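Local coordinates for protein endolysin B (Mycobacterium phage D29, PDB 3HC7) that cleaves the ester linkage between mycolic acids and arabinogalactan in the host cell wall, helping to lyse the mycobacterium at the end of infection, at residues K3-V9 with I33-I39. Sequence-based numbering, arbitrary orientation.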
ATOM      1  N   LYS A   3      12.501 -22.547  -5.374  1.00 96.31           N
ATOM      2  CA  LYS A   3      11.370 -22.086  -4.574  1.00 91.80           C
ATOM      3  C   LYS A   3      11.331 -20.555  -4.552  1.00 77.83           C
ATOM      4  O   LYS A   3      12.267 -19.920  -4.069  1.00 74.58           O
ATOM      5  CB  LYS A   3      11.492 -22.644  -3.156  1.00 96.89           C
ATOM      6  CG  LYS A   3      10.187 -22.748  -2.379  1.00101.51           C
ATOM      7  CD  LYS A   3      10.382 -23.571  -1.103  1.00101.30           C
ATOM      8  CE  LYS A   3       9.194 -23.442  -0.160  1.00 95.78           C
ATOM      9  NZ  LYS A   3       9.480 -24.013   1.185  1.00 95.08           N
ATOM     10  N   PRO A   4      10.249 -19.960  -5.086  1.00 74.52           N
ATOM     11  CA  PRO A   4      10.130 -18.498  -5.200  1.00 74.76           C
ATOM     12  C   PRO A   4       9.931 -17.820  -3.846  1.00 74.68           C
ATOM     13  O   PRO A   4       9.431 -18.436  -2.909  1.00 76.34           O
ATOM     14  CB  PRO A   4       8.870 -18.296  -6.057  1.00 73.27           C
ATOM     15  CG  PRO A   4       8.421 -19.663  -6.490  1.00 74.15           C
ATOM     16  CD  PRO A   4       9.048 -20.659  -5.574  1.00 80.51           C
ATOM     17  N   TRP A   5      10.320 -16.554  -3.757  1.00 68.27           N
ATOM     18  CA  TRP A   5      10.156 -15.791  -2.528  1.00 63.28           C
ATOM     19  C   TRP A   5       8.886 -14.960  -2.539  1.00 64.72           C
ATOM     20  O   TRP A   5       8.490 -14.429  -3.579  1.00 61.40           O
ATOM     21  CB  TRP A   5      11.361 -14.879  -2.293  1.00 59.62           C
ATOM     22  CG  TRP A   5      12.496 -15.612  -1.698  1.00 66.81           C
ATOM     23  CD1 TRP A   5      13.571 -16.143  -2.354  1.00 72.86           C
ATOM     24  CD2 TRP A   5      12.667 -15.933  -0.317  1.00 71.32           C
ATOM     25  NE1 TRP A   5      14.406 -16.765  -1.462  1.00 76.48           N
ATOM     26  CE2 TRP A   5      13.872 -16.654  -0.203  1.00 77.16           C
ATOM     27  CE3 TRP A   5      11.919 -15.675   0.838  1.00 69.23           C
ATOM     28  CZ2 TRP A   5      14.347 -17.120   1.022  1.00 78.21           C
ATOM     29  CZ3 TRP A   5      12.392 -16.134   2.050  1.00 77.15           C
ATOM     30  CH2 TRP A   5      13.594 -16.853   2.134  1.00 79.09           C
ATOM     31  N   LEU A   6       8.258 -14.855  -1.370  1.00 60.87           N
ATOM     32  CA  LEU A   6       7.105 -13.990  -1.180  1.00 57.64           C
ATOM     33  C   LEU A   6       7.405 -12.957  -0.093  1.00 62.00           C
ATOM     34  O   LEU A   6       7.701 -13.307   1.054  1.00 55.24           O
ATOM     35  CB  LEU A   6       5.865 -14.812  -0.811  1.00 61.21           C
ATOM     36  CG  LEU A   6       4.608 -14.013  -0.454  1.00 62.03           C
ATOM     37  CD1 LEU A   6       4.182 -13.143  -1.617  1.00 54.06           C
ATOM     38  CD2 LEU A   6       3.468 -14.939  -0.022  1.00 64.05           C
ATOM     39  N   PHE A   7       7.342 -11.683  -0.468  1.00 56.39           N
ATOM     40  CA  PHE A   7       7.575 -10.587   0.466  1.00 51.83           C
ATOM     41  C   PHE A   7       6.247  -9.928   0.797  1.00 53.65           C
ATOM     42  O   PHE A   7       5.455  -9.632  -0.097  1.00 52.57           O
ATOM     43  CB  PHE A   7       8.538  -9.560  -0.137  1.00 43.92           C
ATOM     44  CG  PHE A   7       9.883 -10.129  -0.488  1.00 50.84           C
ATOM     45  CD1 PHE A   7      10.887 -10.219   0.467  1.00 49.35           C
ATOM     46  CD2 PHE A   7      10.139 -10.587  -1.772  1.00 54.94           C
ATOM     47  CE1 PHE A   7      12.125 -10.747   0.145  1.00 54.25           C
ATOM     48  CE2 PHE A   7      11.378 -11.120  -2.103  1.00 53.80           C
ATOM     49  CZ  PHE A   7      12.370 -11.199  -1.144  1.00 55.44           C
ATOM     50  N   THR A   8       6.002  -9.705   2.084  1.00 52.12           N
ATOM     51  CA  THR A   8       4.716  -9.193   2.521  1.00 44.35           C
ATOM     52  C   THR A   8       4.877  -8.016   3.469  1.00 46.02           C
ATOM     53  O   THR A   8       5.754  -8.001   4.338  1.00 44.40           O
ATOM     54  CB  THR A   8       3.871 -10.280   3.222  1.00 53.52           C
ATOM     55  OG1 THR A   8       4.597 -10.800   4.340  1.00 56.52           O
ATOM     56  CG2 THR A   8       3.540 -11.409   2.258  1.00 56.33           C
ATOM     57  N   VAL A   9       4.014  -7.028   3.283  1.00 39.46           N
ATOM     58  CA  VAL A   9       4.025  -5.838   4.117  1.00 43.14           C
ATOM     59  C   VAL A   9       2.622  -5.587   4.641  1.00 42.75           C
ATOM     60  O   VAL A   9       1.693  -5.329   3.872  1.00 44.53           O
ATOM     61  CB  VAL A   9       4.530  -4.609   3.352  1.00 39.14           C
ATOM     62  CG1 VAL A   9       4.738  -3.436   4.308  1.00 32.44           C
ATOM     63  CG2 VAL A   9       5.828  -4.941   2.634  1.00 37.99           C
ATOM     64  N   ILE A  33       4.477 -23.516  -1.736  1.00104.72           N
ATOM     65  CA  ILE A  33       4.974 -23.190  -3.062  1.00101.12           C
ATOM     66  C   ILE A  33       5.878 -21.954  -3.057  1.00 91.71           C
ATOM     67  O   ILE A  33       6.660 -21.750  -3.982  1.00 95.52           O
ATOM     68  CB  ILE A  33       3.816 -23.020  -4.075  1.00101.83           C
ATOM     69  CG1 ILE A  33       3.812 -21.617  -4.684  1.00 98.50           C
ATOM     70  CG2 ILE A  33       2.480 -23.378  -3.435  1.00 96.91           C
ATOM     71  CD1 ILE A  33       3.064 -21.529  -5.999  1.00 99.64           C
ATOM     72  N   TYR A  34       5.771 -21.140  -2.010  1.00 89.07           N
ATOM     73  CA  TYR A  34       6.619 -19.962  -1.854  1.00 77.79           C
ATOM     74  C   TYR A  34       7.387 -20.021  -0.538  1.00 80.98           C
ATOM     75  O   TYR A  34       6.886 -20.549   0.452  1.00 91.35           O
ATOM     76  CB  TYR A  34       5.774 -18.688  -1.828  1.00 70.92           C
ATOM     77  CG  TYR A  34       5.146 -18.268  -3.136  1.00 70.14           C
ATOM     78  CD1 TYR A  34       3.888 -18.725  -3.500  1.00 74.02           C
ATOM     79  CD2 TYR A  34       5.795 -17.379  -3.988  1.00 64.25           C
ATOM     80  CE1 TYR A  34       3.303 -18.331  -4.684  1.00 73.89           C
ATOM     81  CE2 TYR A  34       5.214 -16.978  -5.173  1.00 63.19           C
ATOM     82  CZ  TYR A  34       3.968 -17.457  -5.515  1.00 69.79           C
ATOM     83  OH  TYR A  34       3.379 -17.062  -6.693  1.00 76.86           O
ATOM     84  N   ARG A  35       8.596 -19.469  -0.534  1.00 79.91           N
ATOM     85  CA  ARG A  35       9.297 -19.150   0.707  1.00 83.15           C
ATOM     86  C   ARG A  35       8.840 -17.763   1.159  1.00 81.38           C
ATOM     87  O   ARG A  35       8.623 -16.881   0.328  1.00 80.17           O
ATOM     88  CB  ARG A  35      10.806 -19.155   0.482  1.00 80.91           C
ATOM     89  CG  ARG A  35      11.363 -20.523   0.146  1.00 91.87           C
ATOM     90  CD  ARG A  35      12.403 -20.430  -0.948  1.00 90.92           C
ATOM     91  NE  ARG A  35      13.748 -20.206  -0.433  1.00 92.26           N
ATOM     92  CZ  ARG A  35      14.822 -20.075  -1.206  1.00 92.90           C
ATOM     93  NH1 ARG A  35      14.703 -20.134  -2.526  1.00 91.20           N
ATOM     94  NH2 ARG A  35      16.013 -19.880  -0.661  1.00 92.10           N
ATOM     95  N   TRP A  36       8.707 -17.565   2.467  1.00 72.42           N
ATOM     96  CA  TRP A  36       8.074 -16.360   2.989  1.00 74.15           C
ATOM     97  C   TRP A  36       8.995 -15.471   3.824  1.00 73.77           C
ATOM     98  O   TRP A  36       9.577 -15.920   4.814  1.00 74.48           O
ATOM     99  CB  TRP A  36       6.833 -16.743   3.797  1.00 75.92           C
ATOM    100  CG  TRP A  36       6.114 -15.581   4.401  1.00 72.49           C
ATOM    101  CD1 TRP A  36       6.020 -14.317   3.896  1.00 69.58           C
ATOM    102  CD2 TRP A  36       5.354 -15.588   5.612  1.00 75.48           C
ATOM    103  NE1 TRP A  36       5.264 -13.530   4.731  1.00 63.01           N
ATOM    104  CE2 TRP A  36       4.840 -14.289   5.790  1.00 72.53           C
ATOM    105  CE3 TRP A  36       5.067 -16.567   6.569  1.00 77.63           C
ATOM    106  CZ2 TRP A  36       4.051 -13.943   6.889  1.00 72.51           C
ATOM    107  CZ3 TRP A  36       4.285 -16.224   7.656  1.00 80.11           C
ATOM    108  CH2 TRP A  36       3.787 -14.924   7.808  1.00 78.20           C
ATOM    109  N   GLN A  37       9.103 -14.206   3.417  1.00 66.22           N
ATOM    110  CA  GLN A  37       9.861 -13.203   4.158  1.00 62.13           C
ATOM    111  C   GLN A  37       8.998 -11.999   4.529  1.00 66.94           C
ATOM    112  O   GLN A  37       8.891 -11.042   3.761  1.00 61.56           O
ATOM    113  CB  GLN A  37      11.061 -12.722   3.346  1.00 65.02           C
ATOM    114  CG  GLN A  37      11.888 -11.671   4.067  1.00 64.58           C
ATOM    115  CD  GLN A  37      12.388 -12.175   5.407  1.00 69.24           C
ATOM    116  OE1 GLN A  37      13.166 -13.127   5.468  1.00 60.54           O
ATOM    117  NE2 GLN A  37      11.935 -11.547   6.487  1.00 69.42           N
ATOM    118  N   PRO A  38       8.379 -12.040   5.716  1.00 70.12           N
ATOM    119  CA  PRO A  38       7.585 -10.909   6.201  1.00 66.93           C
ATOM    120  C   PRO A  38       8.490  -9.707   6.413  1.00 59.11           C
ATOM    121  O   PRO A  38       9.627  -9.879   6.851  1.00 63.19           O
ATOM    122  CB  PRO A  38       7.058 -11.402   7.554  1.00 61.45           C
ATOM    123  CG  PRO A  38       7.209 -12.866   7.529  1.00 71.12           C
ATOM    124  CD  PRO A  38       8.397 -13.153   6.673  1.00 71.53           C
ATOM    125  N   ILE A  39       8.002  -8.511   6.102  1.00 48.20           N
ATOM    126  CA  ILE A  39       8.816  -7.309   6.246  1.00 47.49           C
ATOM    127  C   ILE A  39       8.644  -6.649   7.620  1.00 50.07           C
ATOM    128  O   ILE A  39       7.563  -6.167   7.959  1.00 46.55           O
ATOM    129  CB  ILE A  39       8.501  -6.282   5.127  1.00 53.76           C
ATOM    130  CG1 ILE A  39       8.776  -6.891   3.745  1.00 48.61           C
ATOM    131  CG2 ILE A  39       9.298  -5.002   5.330  1.00 46.99           C
ATOM    132  CD1 ILE A  39      10.167  -7.422   3.574  1.00 51.17           C
TER
HETATM  133  O   HOH W   1       4.978  -6.548   7.335  1.00 41.69           O
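Trp-5 and Arg-35 sit side by side on one face where two neighbouring parallel strands, 5-9 and 35-38, form the first beta-alpha-beta unit of this alpha/beta-hydrolase sheet, with helix 22-27 in the connection. The backbone illustrates parallel pairing: Arg-35 N donates to Pro-4 O and Leu-6 N to Arg-35 O, then Gln-37 N to Leu-6 O (2.9 Å) and Ile-39 N to Thr-8 O. Strand 35-38 is outermost; strand 5-9 also bonds to strand 76-81, which leads to the active-site Ser-82, probably the nucleophile.

On the face bearing Trp-5, Phe-7 and Gln-37, packed against helix 50-70, Arg-35 wraps over the indole. Its CB lies 3.6 Å from the centroid of the Trp-5 six-membered ring, a CH-pi contact. Two bends in the chain then bring one face of the guanidinium against Trp-5 NE1, which sits over its centre, the two planes 40° apart. There NH1 donates to Lys-3 O in the carbonyl plane and also meets Asp-71 in a salt bridge, which probably steadies the group. Toward the C-terminal ends of the strands, Gln-37 CB rests 3.8 Å from Phe-7 CD1.

Just before the strands begin, Pro-4 CB leans on the Tyr-34 ring at CD2; the Tyr-34 OH bonds to Leu-251 O. On the opposite face, Trp-36 NE1 donates almost straight (177°) to Thr-8 OG1, 2.8 Å away in the plane of the indole.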